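Local coordinates for penaeus monodon metallodensovirus major capsid protein (Penaeus monodon metallodensovirus, PDB 6WH7) that forms the icosahedral shell of a shrimp-infecting densovirus, sixty copies assembling into the particle that probably packages the viral genome, at residues P253-R266 / R356-H369. Residues are numbered along the deposited sequence; the frame is centred on the assembly and turned at random.
Sequences PTSKHINVRGVNNR and RNKGGKMSMLFDHH
Arg261 and Phe366 meet on one face of a two-stranded antiparallel ribbon, where aliphatic CG of the arginine lies 3.6 Å from CB of the phenylalanine. The guanidinium stands nearly upright to the ring, their planes 81° apart, and bends at chi2 (-61°) and chi3 lead its chain past the ring, bringing NH1 3.9 Å from Phe366 CD2. Its NE makes a salt bridge with Asp367 of a neighbouring subunit, whose Phe366 also meets this ring edge-to-face. Further along, the ring of His368 turns one face to the carbonyl of Pro253, whose O lies 3.8 Å above the ring centre, while CB of Ser255 sits at its edge. Strands 257-262 and 363-368 illustrate how a ribbon apart from the larger sheets of a parvovirus capsid protein, its second strand in the C-terminal tail, can build subunit interfaces; a G1 beta bulge sets Lys256 and His257 opposite His368. On the other face CD1 of Ile258 approaches CG of Leu365 at 3.5 Å. Beyond the ribbon, Met362 crosses Arg266 at about a right angle, its SD 3.5 Å from the arginine CD. Asn264 donates through ND2 to Gly360 O at 3.1 Å, the acceptor lying in the amide plane.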
loop_
_atom_site.group_PDB
_atom_site.type_symbol
_atom_site.label_atom_id
_atom_site.label_comp_id
_atom_site.label_asym_id
_atom_site.label_seq_id
_atom_site.Cartn_x
_atom_site.Cartn_y
_atom_site.Cartn_z
ATOM N N PRO A 253 -36.503 35.975 -88.981
ATOM C CA PRO A 253 -35.111 36.390 -88.817
ATOM C C PRO A 253 -34.632 37.173 -90.026
ATOM O O PRO A 253 -34.845 36.774 -91.171
ATOM C CB PRO A 253 -34.368 35.063 -88.660
ATOM C CG PRO A 253 -35.229 34.079 -89.322
ATOM C CD PRO A 253 -36.627 34.515 -89.049
ATOM N N THR A 254 -33.987 38.300 -89.759
ATOM C CA THR A 254 -33.489 39.194 -90.788
ATOM C C THR A 254 -31.968 39.173 -90.804
ATOM O O THR A 254 -31.321 38.909 -89.790
ATOM C CB THR A 254 -34.012 40.613 -90.575
ATOM O OG1 THR A 254 -33.716 41.039 -89.244
ATOM C CG2 THR A 254 -35.504 40.652 -90.783
ATOM N N SER A 255 -31.407 39.439 -91.976
ATOM C CA SER A 255 -30.022 39.104 -92.249
ATOM C C SER A 255 -29.053 40.058 -91.563
ATOM O O SER A 255 -29.397 41.171 -91.162
ATOM C CB SER A 255 -29.762 39.101 -93.752
ATOM O OG SER A 255 -29.945 40.392 -94.299
ATOM N N LYS A 256 -27.814 39.582 -91.443
ATOM C CA LYS A 256 -26.651 40.356 -91.019
ATOM C C LYS A 256 -26.705 40.762 -89.556
ATOM O O LYS A 256 -26.123 41.772 -89.170
ATOM C CB LYS A 256 -26.458 41.585 -91.904
ATOM C CG LYS A 256 -26.339 41.225 -93.363
ATOM C CD LYS A 256 -25.212 40.241 -93.578
ATOM C CE LYS A 256 -25.071 39.889 -95.043
ATOM N NZ LYS A 256 -23.972 38.918 -95.261
ATOM N N HIS A 257 -27.369 39.968 -88.732
ATOM C CA HIS A 257 -27.309 40.119 -87.286
ATOM C C HIS A 257 -27.925 38.880 -86.659
ATOM O O HIS A 257 -28.413 37.987 -87.354
ATOM C CB HIS A 257 -28.014 41.382 -86.811
ATOM C CG HIS A 257 -29.424 41.505 -87.286
ATOM N ND1 HIS A 257 -29.744 42.002 -88.527
ATOM C CD2 HIS A 257 -30.596 41.184 -86.695
ATOM C CE1 HIS A 257 -31.054 41.998 -88.675
ATOM N NE2 HIS A 257 -31.595 41.500 -87.578
ATOM N N ILE A 258 -27.904 38.838 -85.342
ATOM C CA ILE A 258 -28.479 37.712 -84.625
ATOM C C ILE A 258 -29.973 37.921 -84.471
ATOM O O ILE A 258 -30.468 39.046 -84.362
ATOM C CB ILE A 258 -27.796 37.505 -83.264
ATOM C CG1 ILE A 258 -27.978 38.735 -82.398
ATOM C CG2 ILE A 258 -26.337 37.183 -83.451
ATOM C CD1 ILE A 258 -27.473 38.576 -81.033
ATOM N N ASN A 259 -30.695 36.813 -84.478
ATOM C CA ASN A 259 -32.135 36.785 -84.349
ATOM C C ASN A 259 -32.495 35.765 -83.289
ATOM O O ASN A 259 -31.664 34.966 -82.860
ATOM C CB ASN A 259 -32.799 36.431 -85.677
ATOM C CG ASN A 259 -32.558 37.466 -86.731
ATOM O OD1 ASN A 259 -32.061 37.163 -87.804
ATOM N ND2 ASN A 259 -32.943 38.695 -86.447
ATOM N N VAL A 260 -33.739 35.801 -82.857
ATOM C CA VAL A 260 -34.252 34.814 -81.922
ATOM C C VAL A 260 -34.766 33.635 -82.722
ATOM O O VAL A 260 -35.567 33.799 -83.647
ATOM C CB VAL A 260 -35.357 35.408 -81.046
ATOM C CG1 VAL A 260 -35.861 34.379 -80.079
ATOM C CG2 VAL A 260 -34.826 36.574 -80.317
ATOM N N ARG A 261 -34.299 32.451 -82.377
ATOM C CA ARG A 261 -34.653 31.248 -83.103
ATOM C C ARG A 261 -35.154 30.218 -82.110
ATOM O O ARG A 261 -34.564 30.042 -81.045
ATOM C CB ARG A 261 -33.455 30.712 -83.873
ATOM C CG ARG A 261 -32.840 31.715 -84.819
ATOM C CD ARG A 261 -33.817 32.158 -85.872
ATOM N NE ARG A 261 -34.267 31.056 -86.710
ATOM C CZ ARG A 261 -33.615 30.620 -87.779
ATOM N NH1 ARG A 261 -32.485 31.195 -88.149
ATOM N NH2 ARG A 261 -34.098 29.613 -88.483
ATOM N N GLY A 262 -36.249 29.554 -82.456
ATOM C CA GLY A 262 -36.789 28.529 -81.592
ATOM C C GLY A 262 -35.919 27.288 -81.565
ATOM O O GLY A 262 -35.265 26.932 -82.540
ATOM N N VAL A 263 -35.931 26.616 -80.421
ATOM C CA VAL A 263 -35.024 25.514 -80.127
ATOM C C VAL A 263 -35.742 24.532 -79.208
ATOM O O VAL A 263 -36.571 24.935 -78.389
ATOM C CB VAL A 263 -33.717 26.052 -79.495
ATOM C CG1 VAL A 263 -32.894 24.951 -78.907
ATOM C CG2 VAL A 263 -32.884 26.763 -80.526
ATOM N N ASN A 264 -35.456 23.241 -79.373
ATOM C CA ASN A 264 -35.662 22.164 -78.397
ATOM C C ASN A 264 -37.026 21.485 -78.318
ATOM O O ASN A 264 -37.197 20.702 -77.390
ATOM C CB ASN A 264 -35.305 22.581 -76.962
ATOM C CG ASN A 264 -33.838 22.515 -76.696
ATOM O OD1 ASN A 264 -33.103 21.847 -77.414
ATOM N ND2 ASN A 264 -33.398 23.179 -75.644
ATOM N N ASN A 265 -38.013 21.804 -79.144
ATOM C CA ASN A 265 -39.247 21.021 -79.076
ATOM C C ASN A 265 -39.916 21.027 -77.711
ATOM O O ASN A 265 -39.815 20.052 -76.967
ATOM C CB ASN A 265 -39.013 19.562 -79.473
ATOM C CG ASN A 265 -40.301 18.766 -79.527
ATOM O OD1 ASN A 265 -41.362 19.301 -79.813
ATOM N ND2 ASN A 265 -40.212 17.485 -79.228
ATOM N N ARG A 266 -40.551 22.124 -77.344
ATOM C CA ARG A 266 -41.503 22.126 -76.248
ATOM C C ARG A 266 -42.876 22.321 -76.864
ATOM O O ARG A 266 -43.114 23.320 -77.544
ATOM C CB ARG A 266 -41.193 23.226 -75.240
ATOM C CG ARG A 266 -41.978 23.128 -73.968
ATOM C CD ARG A 266 -41.728 24.335 -73.116
ATOM N NE ARG A 266 -40.342 24.444 -72.698
ATOM C CZ ARG A 266 -39.859 23.932 -71.576
ATOM N NH1 ARG A 266 -40.658 23.289 -70.743
ATOM N NH2 ARG A 266 -38.582 24.082 -71.282
ATOM N N ARG A 356 -31.930 15.105 -75.139
ATOM C CA ARG A 356 -31.061 16.267 -75.211
ATOM C C ARG A 356 -31.651 17.362 -76.078
ATOM O O ARG A 356 -31.267 18.525 -75.937
ATOM C CB ARG A 356 -29.697 15.858 -75.748
ATOM C CG ARG A 356 -28.953 14.898 -74.858
ATOM C CD ARG A 356 -27.521 14.766 -75.298
ATOM N NE ARG A 356 -27.416 14.256 -76.657
ATOM C CZ ARG A 356 -27.370 12.972 -76.971
ATOM N NH1 ARG A 356 -27.412 12.061 -76.017
ATOM N NH2 ARG A 356 -27.277 12.598 -78.234
ATOM N N ASN A 357 -32.564 17.016 -76.974
ATOM C CA ASN A 357 -33.286 17.982 -77.780
ATOM C C ASN A 357 -34.564 18.448 -77.123
ATOM O O ASN A 357 -35.357 19.113 -77.775
ATOM C CB ASN A 357 -33.615 17.410 -79.157
ATOM C CG ASN A 357 -32.403 17.224 -80.005
ATOM O OD1 ASN A 357 -32.235 16.200 -80.651
ATOM N ND2 ASN A 357 -31.533 18.213 -80.001
ATOM N N LYS A 358 -34.812 18.056 -75.884
ATOM C CA LYS A 358 -35.957 18.513 -75.118
ATOM C C LYS A 358 -35.437 19.133 -73.833
ATOM O O LYS A 358 -34.491 18.622 -73.232
ATOM C CB LYS A 358 -36.909 17.361 -74.791
ATOM C CG LYS A 358 -37.517 16.689 -76.001
ATOM C CD LYS A 358 -38.544 15.654 -75.604
ATOM C CE LYS A 358 -37.986 14.464 -74.874
ATOM N NZ LYS A 358 -37.192 13.591 -75.744
ATOM N N GLY A 359 -36.024 20.236 -73.420
ATOM C CA GLY A 359 -35.574 20.878 -72.210
ATOM C C GLY A 359 -35.747 22.377 -72.299
ATOM O O GLY A 359 -36.471 22.880 -73.150
ATOM N N GLY A 360 -35.052 23.067 -71.407
ATOM C CA GLY A 360 -35.302 24.471 -71.172
ATOM C C GLY A 360 -34.897 25.364 -72.322
ATOM O O GLY A 360 -34.290 24.950 -73.308
ATOM N N LYS A 361 -35.252 26.638 -72.172
ATOM C CA LYS A 361 -34.868 27.702 -73.090
ATOM C C LYS A 361 -35.352 27.397 -74.500
ATOM O O LYS A 361 -34.594 26.899 -75.335
ATOM C CB LYS A 361 -33.362 27.940 -73.073
ATOM C CG LYS A 361 -32.991 29.243 -73.744
ATOM C CD LYS A 361 -31.499 29.499 -73.814
ATOM C CE LYS A 361 -30.866 28.738 -74.960
ATOM N NZ LYS A 361 -29.427 29.065 -75.107
ATOM N N MET A 362 -36.636 27.632 -74.750
ATOM C CA MET A 362 -37.226 27.374 -76.054
ATOM C C MET A 362 -36.621 28.184 -77.189
ATOM O O MET A 362 -37.006 27.963 -78.338
ATOM C CB MET A 362 -38.722 27.637 -76.009
ATOM C CG MET A 362 -39.512 26.530 -75.388
ATOM S SD MET A 362 -41.262 26.850 -75.531
ATOM C CE MET A 362 -41.479 27.841 -74.087
ATOM N N SER A 363 -35.724 29.123 -76.923
ATOM C CA SER A 363 -35.134 29.894 -78.004
ATOM C C SER A 363 -33.650 30.085 -77.763
ATOM O O SER A 363 -33.167 29.998 -76.639
ATOM C CB SER A 363 -35.784 31.264 -78.148
ATOM O OG SER A 363 -35.502 32.057 -77.017
ATOM N N MET A 364 -32.931 30.373 -78.837
ATOM C CA MET A 364 -31.541 30.782 -78.756
ATOM C C MET A 364 -31.359 32.012 -79.623
ATOM O O MET A 364 -32.253 32.416 -80.364
ATOM C CB MET A 364 -30.576 29.676 -79.193
ATOM C CG MET A 364 -30.522 29.430 -80.676
ATOM S SD MET A 364 -29.272 28.202 -81.040
ATOM C CE MET A 364 -27.796 29.156 -80.743
ATOM N N LEU A 365 -30.196 32.620 -79.513
ATOM C CA LEU A 365 -29.902 33.862 -80.206
ATOM C C LEU A 365 -28.881 33.514 -81.282
ATOM O O LEU A 365 -27.757 33.117 -80.970
ATOM C CB LEU A 365 -29.385 34.891 -79.208
ATOM C CG LEU A 365 -29.688 36.353 -79.446
ATOM C CD1 LEU A 365 -31.065 36.480 -80.030
ATOM C CD2 LEU A 365 -29.648 37.045 -78.119
ATOM N N PHE A 366 -29.278 33.634 -82.542
ATOM C CA PHE A 366 -28.590 32.961 -83.632
ATOM C C PHE A 366 -28.497 33.905 -84.821
ATOM O O PHE A 366 -29.470 34.583 -85.146
ATOM C CB PHE A 366 -29.359 31.683 -83.992
ATOM C CG PHE A 366 -28.690 30.815 -84.999
ATOM C CD1 PHE A 366 -27.740 29.896 -84.608
ATOM C CD2 PHE A 366 -29.027 30.890 -86.330
ATOM C CE1 PHE A 366 -27.133 29.085 -85.523
ATOM C CE2 PHE A 366 -28.416 30.081 -87.248
ATOM C CZ PHE A 366 -27.469 29.178 -86.841
ATOM N N ASP A 367 -27.336 33.953 -85.467
ATOM C CA ASP A 367 -27.128 34.941 -86.517
ATOM C C ASP A 367 -27.887 34.567 -87.783
ATOM O O ASP A 367 -28.329 33.434 -87.967
ATOM C CB ASP A 367 -25.647 35.112 -86.850
ATOM C CG ASP A 367 -25.047 33.904 -87.538
ATOM O OD1 ASP A 367 -25.696 32.846 -87.608
ATOM O OD2 ASP A 367 -23.909 34.020 -88.031
ATOM N N HIS A 368 -28.046 35.546 -88.662
ATOM C CA HIS A 368 -28.697 35.314 -89.938
ATOM C C HIS A 368 -27.914 36.043 -91.016
ATOM O O HIS A 368 -27.349 37.109 -90.768
ATOM C CB HIS A 368 -30.155 35.777 -89.901
ATOM C CG HIS A 368 -30.982 35.279 -91.042
ATOM N ND1 HIS A 368 -31.034 35.913 -92.261
ATOM C CD2 HIS A 368 -31.787 34.196 -91.146
ATOM C CE1 HIS A 368 -31.841 35.248 -93.067
ATOM N NE2 HIS A 368 -32.309 34.201 -92.415
ATOM N N HIS A 369 -27.870 35.455 -92.203
ATOM C CA HIS A 369 -27.065 35.979 -93.294
ATOM C C HIS A 369 -27.904 36.284 -94.525
ATOM O O HIS A 369 -28.928 35.647 -94.760
ATOM C CB HIS A 369 -25.963 34.986 -93.644
ATOM C CG HIS A 369 -24.936 34.820 -92.570
ATOM N ND1 HIS A 369 -23.891 35.700 -92.402
ATOM C CD2 HIS A 369 -24.820 33.906 -91.580
ATOM C CE1 HIS A 369 -23.154 35.314 -91.378
ATOM N NE2 HIS A 369 -23.699 34.230 -90.859
#